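Local coordinates for protein lactate racemase (Thermoanaerobacterium thermosaccharolyticum, PDB 2YJG) that interconverts the D- and L-isomers of lactate, using a nickel pincer cofactor derived from nicotinic acid mononucleotide, at residues 21-26 with 273-278; 170-173 with 179-182; 249-254 with 259-264; 302-307 with 368-373. One frame throughout, in Å; residues are numbered along the deposited sequence.

Contact 1 (21-26 with 273-278); sequences RIQGIL and NAKPAD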
loop_
_atom_site.group_PDB
_atom_site.type_symbol
_atom_site.label_atom_id
_atom_site.label_comp_id
_atom_site.label_asym_id
_atom_site.label_seq_id
_atom_site.Cartn_x
_atom_site.Cartn_y
_atom_site.Cartn_z
ATOM N N ARG A 21 -49.856 -20.325 -11.728
ATOM C CA ARG A 21 -49.750 -19.060 -10.982
ATOM C C ARG A 21 -48.777 -18.013 -11.556
ATOM O O ARG A 21 -48.759 -16.895 -11.044
ATOM C CB ARG A 21 -49.356 -19.328 -9.515
ATOM C CG ARG A 21 -50.366 -20.195 -8.695
ATOM C CD ARG A 21 -51.745 -19.551 -8.544
ATOM N NE ARG A 21 -51.706 -18.206 -7.982
ATOM C CZ ARG A 21 -51.493 -17.926 -6.701
ATOM N NH1 ARG A 21 -51.295 -18.907 -5.814
ATOM N NH2 ARG A 21 -51.458 -16.653 -6.307
ATOM N N ILE A 22 -48.018 -18.338 -12.631
ATOM C CA ILE A 22 -46.927 -17.502 -13.111
ATOM C C ILE A 22 -47.317 -16.715 -14.327
ATOM O O ILE A 22 -47.715 -17.285 -15.357
ATOM C CB ILE A 22 -45.672 -18.333 -13.422
ATOM C CG1 ILE A 22 -45.176 -19.025 -12.154
ATOM C CG2 ILE A 22 -44.523 -17.443 -14.026
ATOM C CD1 ILE A 22 -44.037 -19.994 -12.382
ATOM N N GLN A 23 -47.195 -15.402 -14.232
ATOM C CA GLN A 23 -47.363 -14.570 -15.368
ATOM C C GLN A 23 -46.159 -14.831 -16.241
ATOM O O GLN A 23 -46.246 -15.473 -17.324
ATOM C CB GLN A 23 -47.533 -13.091 -14.967
ATOM C CG GLN A 23 -47.930 -12.183 -16.104
ATOM C CD GLN A 23 -49.326 -12.393 -16.598
ATOM O OE1 GLN A 23 -50.291 -12.218 -15.861
ATOM N NE2 GLN A 23 -49.454 -12.794 -17.884
ATOM N N GLY A 24 -45.012 -14.370 -15.777
ATOM C CA GLY A 24 -43.779 -14.517 -16.484
ATOM C C GLY A 24 -42.646 -14.627 -15.450
ATOM O O GLY A 24 -42.799 -14.198 -14.296
ATOM N N ILE A 25 -41.527 -15.182 -15.883
ATOM C CA ILE A 25 -40.311 -15.248 -15.052
ATOM C C ILE A 25 -39.349 -14.361 -15.780
ATOM O O ILE A 25 -38.910 -14.666 -16.897
ATOM C CB ILE A 25 -39.746 -16.669 -14.878
ATOM C CG1 ILE A 25 -40.740 -17.599 -14.172
ATOM C CG2 ILE A 25 -38.417 -16.631 -14.128
ATOM C CD1 ILE A 25 -40.189 -19.112 -13.954
ATOM N N LEU A 26 -39.062 -13.201 -15.210
ATOM C CA LEU A 26 -38.357 -12.165 -15.990
ATOM C C LEU A 26 -36.901 -12.125 -15.565
ATOM O O LEU A 26 -36.608 -11.755 -14.438
ATOM C CB LEU A 26 -38.985 -10.821 -15.721
ATOM C CG LEU A 26 -40.495 -10.782 -15.874
ATOM C CD1 LEU A 26 -40.997 -9.395 -15.542
ATOM C CD2 LEU A 26 -40.835 -11.170 -17.388
ATOM N N ASN A 273 -39.447 -7.287 -20.087
ATOM C CA ASN A 273 -40.740 -6.720 -20.397
ATOM C C ASN A 273 -41.791 -7.353 -19.506
ATOM O O ASN A 273 -41.974 -8.590 -19.544
ATOM C CB ASN A 273 -41.047 -6.952 -21.898
ATOM C CG ASN A 273 -39.982 -6.349 -22.820
ATOM O OD1 ASN A 273 -39.265 -7.066 -23.539
ATOM N ND2 ASN A 273 -39.874 -5.043 -22.801
ATOM N N ALA A 274 -42.457 -6.553 -18.681
ATOM C CA ALA A 274 -43.419 -7.060 -17.704
ATOM C C ALA A 274 -44.878 -6.681 -18.008
ATOM O O ALA A 274 -45.179 -5.527 -18.247
ATOM C CB ALA A 274 -43.035 -6.506 -16.282
ATOM N N LYS A 275 -45.789 -7.650 -17.997
ATOM C CA LYS A 275 -47.219 -7.392 -17.896
ATOM C C LYS A 275 -47.543 -7.237 -16.410
ATOM O O LYS A 275 -47.397 -8.195 -15.620
ATOM C CB LYS A 275 -48.064 -8.524 -18.510
ATOM C CG LYS A 275 -49.520 -8.503 -17.992
ATOM C CD LYS A 275 -50.526 -9.306 -18.890
ATOM C CE LYS A 275 -51.988 -9.097 -18.374
ATOM N NZ LYS A 275 -52.947 -10.053 -19.005
ATOM N N PRO A 276 -48.005 -6.054 -16.002
ATOM C CA PRO A 276 -48.087 -5.948 -14.545
ATOM C C PRO A 276 -49.055 -6.951 -13.884
ATOM O O PRO A 276 -50.124 -7.310 -14.445
ATOM C CB PRO A 276 -48.463 -4.492 -14.291
ATOM C CG PRO A 276 -48.263 -3.753 -15.636
ATOM C CD PRO A 276 -48.409 -4.819 -16.705
ATOM N N ALA A 277 -48.640 -7.425 -12.708
ATOM C CA ALA A 277 -49.322 -8.484 -12.000
ATOM C C ALA A 277 -49.688 -8.009 -10.620
ATOM O O ALA A 277 -49.153 -7.018 -10.088
ATOM C CB ALA A 277 -48.439 -9.713 -11.881
ATOM N N ASP A 278 -50.612 -8.731 -10.021
ATOM C CA ASP A 278 -51.033 -8.428 -8.676
ATOM C C ASP A 278 -50.006 -8.706 -7.610
ATOM O O ASP A 278 -50.076 -8.070 -6.538
ATOM C CB ASP A 278 -52.265 -9.230 -8.330
ATOM C CG ASP A 278 -53.478 -8.545 -8.741
ATOM O OD1 ASP A 278 -53.858 -7.577 -8.036
ATOM O OD2 ASP A 278 -54.061 -8.976 -9.759
HETATM O O HOH W 1 -51.520 -9.723 -14.540
#
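Asn273 begins the contact with its backbone: its carbonyl O lies 3.5 Å from CD2 of Leu26. Two separate parts of the fold meet here. Strand 22-25 is an edge strand of the six-stranded parallel sheet and pairs there with strand 412-415, while strand 271-277 pairs with strand 422-425 in a small parallel sheet of its own. No direct hydrogen bond joins segments 21-26 and 273-278, so the contact rests on side-chain packing, partly against a backbone carbonyl, and on a water. At Ala274 the methyl CB meets CD1 of Leu26 at 3.6 Å, and the two branches of the leucine thus divide between a carbonyl oxygen and a methyl group. A small residue suits this buried position, since Ala274 is also packed on Val423. Lys275 follows with its chain drawn out beyond CG, and the side chain of Gln23 crosses it at about a right angle. The touch is between the amide and the aliphatic part of the lysine, with NE2 of Gln23 3.8 Å from CD of Lys275. Gln23 has CG anti to its own N (chi1 -171°) and a bend at chi2 (70°), which turns the amide across the lysine chain. Replacing Gln23 with an alanine would probably uncover the methylenes of Lys275 and deprive the bridging water of its glutamine partner. Beyond Pro276, Ala277 directs its methyl toward segment 21-26 and rests on Asn413, which Gln23 also touches. The water itself sits 2.8 Å from O of Pro276 and 3.1 Å from OE1 of Gln23.

Contact 2 (170-173 with 179-182); sequences FIEP and FSGG. With SO4 (sulfate ion), chain E.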
loop_
_atom_site.group_PDB
_atom_site.type_symbol
_atom_site.label_atom_id
_atom_site.label_comp_id
_atom_site.label_asym_id
_atom_site.label_seq_id
_atom_site.Cartn_x
_atom_site.Cartn_y
_atom_site.Cartn_z
ATOM N N PHE A 170 -17.470 1.224 -14.422
ATOM C CA PHE A 170 -18.257 0.106 -14.984
ATOM C C PHE A 170 -19.722 0.550 -15.154
ATOM O O PHE A 170 -20.180 1.593 -14.532
ATOM C CB PHE A 170 -18.162 -1.140 -14.098
ATOM C CG PHE A 170 -19.020 -1.101 -12.923
ATOM C CD1 PHE A 170 -18.923 -0.087 -12.004
ATOM C CD2 PHE A 170 -19.950 -2.075 -12.722
ATOM C CE1 PHE A 170 -19.791 -0.042 -10.952
ATOM C CE2 PHE A 170 -20.769 -2.041 -11.648
ATOM C CZ PHE A 170 -20.685 -1.022 -10.780
ATOM N N ILE A 171 -20.449 -0.197 -15.975
ATOM C CA ILE A 171 -21.801 0.225 -16.362
ATOM C C ILE A 171 -22.815 -0.839 -15.980
ATOM O O ILE A 171 -22.688 -1.991 -16.430
ATOM C CB ILE A 171 -21.907 0.513 -17.876
ATOM C CG1 ILE A 171 -21.101 1.700 -18.292
ATOM C CG2 ILE A 171 -23.400 0.756 -18.221
ATOM C CD1 ILE A 171 -20.854 1.830 -19.807
ATOM N N GLU A 172 -23.812 -0.514 -15.158
ATOM C CA GLU A 172 -24.884 -1.455 -14.795
ATOM C C GLU A 172 -26.098 -0.548 -14.521
ATOM O O GLU A 172 -25.940 0.670 -14.366
ATOM C CB GLU A 172 -24.556 -2.276 -13.545
ATOM C CG GLU A 172 -24.540 -1.417 -12.243
ATOM C CD GLU A 172 -24.115 -2.197 -10.992
ATOM O OE1 GLU A 172 -23.691 -3.382 -11.110
ATOM O OE2 GLU A 172 -24.189 -1.574 -9.897
ATOM N N PRO A 173 -27.297 -1.120 -14.386
ATOM C CA PRO A 173 -28.431 -0.242 -14.207
ATOM C C PRO A 173 -28.351 0.429 -12.863
ATOM O O PRO A 173 -27.750 -0.117 -11.953
ATOM C CB PRO A 173 -29.611 -1.218 -14.214
ATOM C CG PRO A 173 -29.119 -2.379 -15.049
ATOM C CD PRO A 173 -27.717 -2.500 -14.665
ATOM N N PHE A 179 -28.085 4.610 -15.170
ATOM C CA PHE A 179 -26.964 3.673 -15.181
ATOM C C PHE A 179 -25.825 4.217 -14.352
ATOM O O PHE A 179 -25.728 5.408 -14.139
ATOM C CB PHE A 179 -26.439 3.442 -16.622
ATOM C CG PHE A 179 -27.445 2.867 -17.548
ATOM C CD1 PHE A 179 -28.346 3.656 -18.221
ATOM C CD2 PHE A 179 -27.414 1.526 -17.826
ATOM C CE1 PHE A 179 -29.306 3.082 -19.090
ATOM C CE2 PHE A 179 -28.330 0.920 -18.687
ATOM C CZ PHE A 179 -29.294 1.709 -19.342
ATOM N N SER A 180 -24.934 3.322 -13.938
ATOM C CA SER A 180 -23.647 3.695 -13.377
ATOM C C SER A 180 -22.658 4.117 -14.454
ATOM O O SER A 180 -22.936 3.995 -15.665
ATOM C CB SER A 180 -23.105 2.514 -12.546
ATOM O OG SER A 180 -22.622 1.452 -13.359
ATOM N N GLY A 181 -21.513 4.623 -14.018
ATOM C CA GLY A 181 -20.374 4.932 -14.905
ATOM C C GLY A 181 -20.367 6.292 -15.606
ATOM O O GLY A 181 -21.092 7.206 -15.239
ATOM N N GLY A 182 -19.454 6.412 -16.545
ATOM C CA GLY A 182 -19.238 7.627 -17.334
ATOM C C GLY A 182 -19.084 8.795 -16.378
ATOM O O GLY A 182 -18.274 8.723 -15.415
HETATM S S SO4 E . -20.391 4.653 -10.039
HETATM O O1 SO4 E . -19.423 5.646 -10.505
HETATM O O2 SO4 E . -19.688 3.348 -10.030
HETATM O O3 SO4 E . -20.957 4.902 -8.683
HETATM O O4 SO4 E . -21.437 4.740 -11.001
#
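Pro173 and Phe179 face each other as an antiparallel non-hydrogen-bonded pair, their CA atoms 4.3 Å apart and their side chains diverging. One step further out, Ser180 N donates to Glu172 O at 2.9 Å, almost straight at 167° and nearly along the C=O axis. The same oxygen also receives a CA-H...O contact from Phe179, its CA 3.3 Å away. Proline fits a position whose N is not called on for pairing.

These bonds close the base of a short beta hairpin, strands 173-174 and 178-179. It carries His174, by similarity a proton donor/acceptor, and the chain then runs on to Lys184, by similarity the covalent attachment point of the nickel cofactor.

Ser180 ties the two segments together through its hydroxyl. Its OG stands between its own N and carbonyl carbon (chi1 74°), from where it donates to Phe170 O at 2.7 Å, approaching above the carbonyl plane, and accepts a bent bond from Glu172 N at 2.9 Å. The hydroxyl also lies over the centre of one face of the Phe170 ring. With an alanine here, Phe170 O would probably lose this donor and Glu172 N this acceptor, freeing the hairpin base to shift. Gly181 has a positive phi, and a CB would collide with Phe170 O. Ile171 CG2 packs obliquely against CD2 of Phe179 at 4.1 Å, and both side chains rest on helix 257-270. Gly181 N donates to O4 of a sulfate ion, probably from the crystallisation liquor, at 3.0 Å (166°); this ion, also bound by Arg75 NE, has its O2 at the edge of the Phe170 ring.

Contact 3 (249-254 with 259-264); sequences NAFAGH and HLKGCE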
loop_
_atom_site.group_PDB
_atom_site.type_symbol
_atom_site.label_atom_id
_atom_site.label_comp_id
_atom_site.label_asym_id
_atom_site.label_seq_id
_atom_site.Cartn_x
_atom_site.Cartn_y
_atom_site.Cartn_z
ATOM N N ASN A 249 -17.427 -7.026 -21.635
ATOM C CA ASN A 249 -17.344 -6.023 -22.672
ATOM C C ASN A 249 -16.686 -4.767 -22.066
ATOM O O ASN A 249 -16.578 -4.614 -20.845
ATOM C CB ASN A 249 -18.740 -5.679 -23.226
ATOM C CG ASN A 249 -18.753 -5.279 -24.726
ATOM O OD1 ASN A 249 -17.754 -4.872 -25.338
ATOM N ND2 ASN A 249 -19.928 -5.365 -25.302
ATOM N N ALA A 250 -16.361 -3.852 -22.942
ATOM C CA ALA A 250 -15.666 -2.627 -22.623
ATOM C C ALA A 250 -15.836 -1.588 -23.701
ATOM O O ALA A 250 -15.894 -1.922 -24.925
ATOM C CB ALA A 250 -14.167 -2.918 -22.371
ATOM N N PHE A 251 -15.934 -0.332 -23.254
ATOM C CA PHE A 251 -16.226 0.828 -24.072
ATOM C C PHE A 251 -15.302 1.958 -23.636
ATOM O O PHE A 251 -15.235 2.263 -22.453
ATOM C CB PHE A 251 -17.707 1.238 -23.903
ATOM C CG PHE A 251 -18.643 0.129 -24.166
ATOM C CD1 PHE A 251 -18.907 -0.805 -23.194
ATOM C CD2 PHE A 251 -19.215 -0.054 -25.466
ATOM C CE1 PHE A 251 -19.744 -1.907 -23.444
ATOM C CE2 PHE A 251 -20.049 -1.126 -25.693
ATOM C CZ PHE A 251 -20.312 -2.058 -24.674
ATOM N N ALA A 252 -14.664 2.614 -24.604
ATOM C CA ALA A 252 -13.672 3.623 -24.361
ATOM C C ALA A 252 -13.850 4.785 -25.314
ATOM O O ALA A 252 -14.266 4.580 -26.484
ATOM C CB ALA A 252 -12.264 3.006 -24.507
ATOM N N GLY A 253 -13.505 5.977 -24.833
ATOM C CA GLY A 253 -13.466 7.203 -25.624
ATOM C C GLY A 253 -14.197 8.343 -24.980
ATOM O O GLY A 253 -14.020 8.598 -23.788
ATOM N N HIS A 254 -15.045 9.036 -25.754
ATOM C CA HIS A 254 -15.713 10.246 -25.337
ATOM C C HIS A 254 -16.556 9.951 -24.098
ATOM O O HIS A 254 -17.214 8.888 -24.035
ATOM C CB HIS A 254 -16.594 10.705 -26.483
ATOM C CG HIS A 254 -17.257 12.015 -26.277
ATOM N ND1 HIS A 254 -18.387 12.180 -25.498
ATOM C CD2 HIS A 254 -17.004 13.225 -26.835
ATOM C CE1 HIS A 254 -18.754 13.447 -25.532
ATOM N NE2 HIS A 254 -17.924 14.103 -26.329
ATOM N N HIS A 259 -19.924 6.018 -23.017
ATOM C CA HIS A 259 -20.825 5.628 -21.934
ATOM C C HIS A 259 -22.151 5.208 -22.503
ATOM O O HIS A 259 -22.672 4.138 -22.162
ATOM C CB HIS A 259 -21.020 6.754 -20.941
ATOM C CG HIS A 259 -21.983 6.430 -19.819
ATOM N ND1 HIS A 259 -21.761 5.434 -18.866
ATOM C CD2 HIS A 259 -23.164 7.008 -19.482
ATOM C CE1 HIS A 259 -22.775 5.411 -18.022
ATOM N NE2 HIS A 259 -23.635 6.353 -18.367
ATOM N N LEU A 260 -22.676 5.996 -23.446
ATOM C CA LEU A 260 -23.959 5.626 -24.056
ATOM C C LEU A 260 -23.922 4.320 -24.830
ATOM O O LEU A 260 -24.885 3.500 -24.764
ATOM C CB LEU A 260 -24.489 6.787 -24.912
ATOM C CG LEU A 260 -24.913 8.076 -24.229
ATOM C CD1 LEU A 260 -25.439 9.142 -25.248
ATOM C CD2 LEU A 260 -26.035 7.858 -23.157
ATOM N N LYS A 261 -22.846 4.070 -25.587
ATOM C CA LYS A 261 -22.721 2.796 -26.293
ATOM C C LYS A 261 -22.704 1.629 -25.290
ATOM O O LYS A 261 -23.340 0.604 -25.493
ATOM C CB LYS A 261 -21.471 2.810 -27.208
ATOM C CG LYS A 261 -21.261 1.558 -27.997
ATOM C CD LYS A 261 -22.445 1.200 -28.954
ATOM C CE LYS A 261 -22.743 -0.345 -28.899
ATOM N NZ LYS A 261 -23.557 -0.806 -27.688
ATOM N N GLY A 262 -22.051 1.828 -24.155
ATOM C CA GLY A 262 -22.101 0.831 -23.091
ATOM C C GLY A 262 -23.485 0.646 -22.481
ATOM O O GLY A 262 -23.939 -0.495 -22.219
ATOM N N CYS A 263 -24.181 1.735 -22.281
ATOM C CA CYS A 263 -25.542 1.681 -21.693
ATOM C C CYS A 263 -26.479 1.021 -22.660
ATOM O O CYS A 263 -27.397 0.292 -22.241
ATOM C CB CYS A 263 -26.048 3.088 -21.352
ATOM S SG CYS A 263 -25.202 3.880 -19.948
ATOM N N GLU A 264 -26.271 1.260 -23.963
ATOM C CA GLU A 264 -27.106 0.597 -24.947
ATOM C C GLU A 264 -26.890 -0.903 -24.839
ATOM O O GLU A 264 -27.828 -1.646 -24.908
ATOM C CB GLU A 264 -26.864 1.074 -26.392
ATOM C CG GLU A 264 -27.282 2.506 -26.621
ATOM C CD GLU A 264 -26.646 3.092 -27.888
ATOM O OE1 GLU A 264 -25.807 2.428 -28.541
ATOM O OE2 GLU A 264 -27.004 4.205 -28.230
#
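Phe251, on strand 247-253, lays its ring on the backbone of Gly262. At Asn249 the side chain folds back on its own strand: OD1 accepts the N-H of Ala250 at 3.0 Å, the donor tilted from the carbonyl plane. Ala250 turns the other way and packs on Ile42 and Ala46 of helix 39-48, where a methyl is enough. Phe251, next in the alternation, points toward helix 257-270. With CG anti to its carbonyl carbon (chi1 -54°), it spreads one face under the CA of Gly262, which lies 3.5 Å from the ring centroid and only 6° off the ring normal. Lys261 adds its aliphatic chain, CG lying 3.6 Å from CD2 of Phe251 at an oblique approach. Ala252 returns to the helix 39-48 side, on Ala46. Gly253 has backbone angles that call for glycine, and His254 stands just before the turn into the helix: its ND1 is bonded to N of Glu256 and N of Lys257, capping the helix start. Strand and helix are joined by a short connection, with the Phe251 ring as the main side-chain contact between these segments. No hydrogen bond crosses between them; the CH-pi contact depends on Gly262 having no side chain, because a CB would sit tightly against CD1 of Phe251. It probably rests on dispersion, a weak attraction of the Gly262 CA-H for the ring's electrons, and close fit.

Contact 4 (302-307 with 368-373); sequences AGEAAC and INHKVI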
loop_
_atom_site.group_PDB
_atom_site.type_symbol
_atom_site.label_atom_id
_atom_site.label_comp_id
_atom_site.label_asym_id
_atom_site.label_seq_id
_atom_site.Cartn_x
_atom_site.Cartn_y
_atom_site.Cartn_z
ATOM N N ALA A 302 -37.766 -2.729 -9.000
ATOM C CA ALA A 302 -37.989 -3.643 -10.137
ATOM C C ALA A 302 -39.361 -4.278 -9.880
ATOM O O ALA A 302 -40.160 -4.381 -10.800
ATOM C CB ALA A 302 -36.886 -4.729 -10.203
ATOM N N GLY A 303 -39.626 -4.654 -8.625
ATOM C CA GLY A 303 -40.975 -5.042 -8.187
ATOM C C GLY A 303 -42.090 -4.065 -8.531
ATOM O O GLY A 303 -43.162 -4.438 -9.092
ATOM N N GLU A 304 -41.869 -2.795 -8.175
ATOM C CA GLU A 304 -42.829 -1.750 -8.351
ATOM C C GLU A 304 -43.262 -1.652 -9.814
ATOM O O GLU A 304 -44.439 -1.525 -10.087
ATOM C CB GLU A 304 -42.171 -0.413 -7.981
ATOM C CG GLU A 304 -43.051 0.840 -8.057
ATOM C CD GLU A 304 -42.211 2.112 -7.791
ATOM O OE1 GLU A 304 -41.005 2.084 -8.042
ATOM O OE2 GLU A 304 -42.762 3.154 -7.368
ATOM N N ALA A 305 -42.290 -1.662 -10.712
ATOM C CA ALA A 305 -42.495 -1.551 -12.122
ATOM C C ALA A 305 -43.269 -2.744 -12.733
ATOM O O ALA A 305 -43.946 -2.559 -13.744
ATOM C CB ALA A 305 -41.172 -1.353 -12.802
ATOM N N ALA A 306 -43.224 -3.910 -12.091
ATOM C CA ALA A 306 -43.969 -5.100 -12.550
ATOM C C ALA A 306 -45.220 -5.396 -11.795
ATOM O O ALA A 306 -45.818 -6.472 -12.018
ATOM C CB ALA A 306 -43.062 -6.352 -12.487
ATOM N N CYS A 307 -45.619 -4.499 -10.885
ATOM C CA CYS A 307 -46.745 -4.722 -10.015
ATOM C C CYS A 307 -47.885 -3.741 -10.371
ATOM O O CYS A 307 -47.645 -2.577 -10.708
ATOM C CB CYS A 307 -46.279 -4.535 -8.581
ATOM S SG CYS A 307 -47.307 -5.195 -7.340
ATOM N N ILE A 368 -46.571 3.694 -0.858
ATOM C CA ILE A 368 -47.815 4.449 -0.971
ATOM C C ILE A 368 -48.773 3.747 -1.902
ATOM O O ILE A 368 -49.955 3.816 -1.643
ATOM C CB ILE A 368 -47.603 5.898 -1.477
ATOM C CG1 ILE A 368 -46.897 6.725 -0.388
ATOM C CG2 ILE A 368 -48.973 6.579 -1.825
ATOM C CD1 ILE A 368 -46.311 7.976 -0.957
ATOM N N ASN A 369 -48.254 3.034 -2.921
ATOM C CA ASN A 369 -49.051 2.349 -3.954
ATOM C C ASN A 369 -49.064 0.796 -3.851
ATOM O O ASN A 369 -49.779 0.144 -4.642
ATOM C CB ASN A 369 -48.489 2.657 -5.344
ATOM C CG ASN A 369 -48.835 4.004 -5.858
ATOM O OD1 ASN A 369 -49.568 4.780 -5.246
ATOM N ND2 ASN A 369 -48.240 4.333 -7.026
ATOM N N HIS A 370 -48.231 0.235 -2.977
ATOM C CA HIS A 370 -48.015 -1.224 -2.939
ATOM C C HIS A 370 -47.719 -1.678 -1.542
ATOM O O HIS A 370 -47.105 -0.939 -0.767
ATOM C CB HIS A 370 -46.814 -1.630 -3.808
ATOM C CG HIS A 370 -46.891 -1.125 -5.201
ATOM N ND1 HIS A 370 -46.300 0.054 -5.599
ATOM C CD2 HIS A 370 -47.502 -1.636 -6.295
ATOM C CE1 HIS A 370 -46.566 0.256 -6.884
ATOM N NE2 HIS A 370 -47.256 -0.779 -7.339
ATOM N N LYS A 371 -48.053 -2.927 -1.243
ATOM C CA LYS A 371 -47.564 -3.551 -0.011
ATOM C C LYS A 371 -46.279 -4.261 -0.304
ATOM O O LYS A 371 -46.172 -4.857 -1.372
ATOM C CB LYS A 371 -48.580 -4.605 0.463
ATOM C CG LYS A 371 -49.957 -4.058 0.657
ATOM C CD LYS A 371 -50.145 -3.376 1.951
ATOM C CE LYS A 371 -51.507 -2.588 1.943
ATOM N NZ LYS A 371 -52.190 -2.598 3.286
ATOM N N VAL A 372 -45.325 -4.220 0.619
ATOM C CA VAL A 372 -44.087 -4.942 0.462
ATOM C C VAL A 372 -43.977 -5.935 1.597
ATOM O O VAL A 372 -44.291 -5.617 2.800
ATOM C CB VAL A 372 -42.890 -4.001 0.407
ATOM C CG1 VAL A 372 -41.553 -4.787 0.360
ATOM C CG2 VAL A 372 -43.025 -3.060 -0.804
ATOM N N ILE A 373 -43.634 -7.151 1.208
ATOM C CA ILE A 373 -43.364 -8.233 2.149
ATOM C C ILE A 373 -41.908 -8.578 2.035
ATOM O O ILE A 373 -41.410 -8.845 0.933
ATOM C CB ILE A 373 -44.224 -9.527 1.884
ATOM C CG1 ILE A 373 -45.688 -9.231 2.119
ATOM C CG2 ILE A 373 -43.758 -10.706 2.795
ATOM C CD1 ILE A 373 -46.620 -10.124 1.426
#
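His370 sets its ring between Glu304 and Cys307, which stand at and just beyond the C-terminal end of helix 293-305. Its CB points toward that helix, and CG, anti to the carbonyl carbon (chi1 -53°), carries the ring across to it. On one branch, CD2 meets the thiol: Cys307 SG and Cys307 CB lie 3.7 Å and 3.9 Å from His370 CD2. The sulfur is 4.7 Å from the ring centroid and well off the ring normal, an oblique sulfur-aromatic contact. A cysteine suits this buried place, being compact and polarisable, and SG anti to its own N (chi1 -163°) lies on the histidine side.

On the other branch, ND1 is hydrogen-bonded to the carbonyl O of Ile366, one turn back in helix 357-369, which fixes the rotation of the ring. Next comes CE1, 3.8 Å from Glu304 CG, so it is a methylene of the glutamate that touches the ring. The two side chains cross at about a right angle, with carboxylate and imidazole planes 85° apart. The acid group runs on past the histidine to a salt bridge between OE1 and Arg365; Glu304 OE2 stays 5.0 Å from His370 ND1, not in contact. At the tip, NE2 has Cys307 O at 3.8 Å.

Helix 293-305 lies in the connection from strand 279-283 to 311-316, and helix 357-369 is the last helix before strand 371-375. The histidine, at the step from helix to strand, packs against the C-terminal end of helix 293-305, the helix of the previous beta-alpha-beta crossover, as befits a layered alpha/beta domain.

How the contacts relate
Contact 1 is a surface contact and contact 4 a buried one, yet both reach the parallel six-stranded sheet and touch each other: Ala277 N probably bonds Ala306 O at 3.1 Å. Contacts 2 and 3, the one partly buried and the other buried, form a second pair, meeting where helix 257-270 lies against segment 179-182, and contact 2 is nearest the centre of the chain. That helix runs directly into strand 271-277, linking contact 3 to contact 1 along the chain. Chemistry follows place: backbone and serine hydrogen bonds beside residues that, by similarity, bind the cofactor in contact 2, ring packing in contacts 3 and 4, and a water with aliphatic touches at the periphery in contact 1.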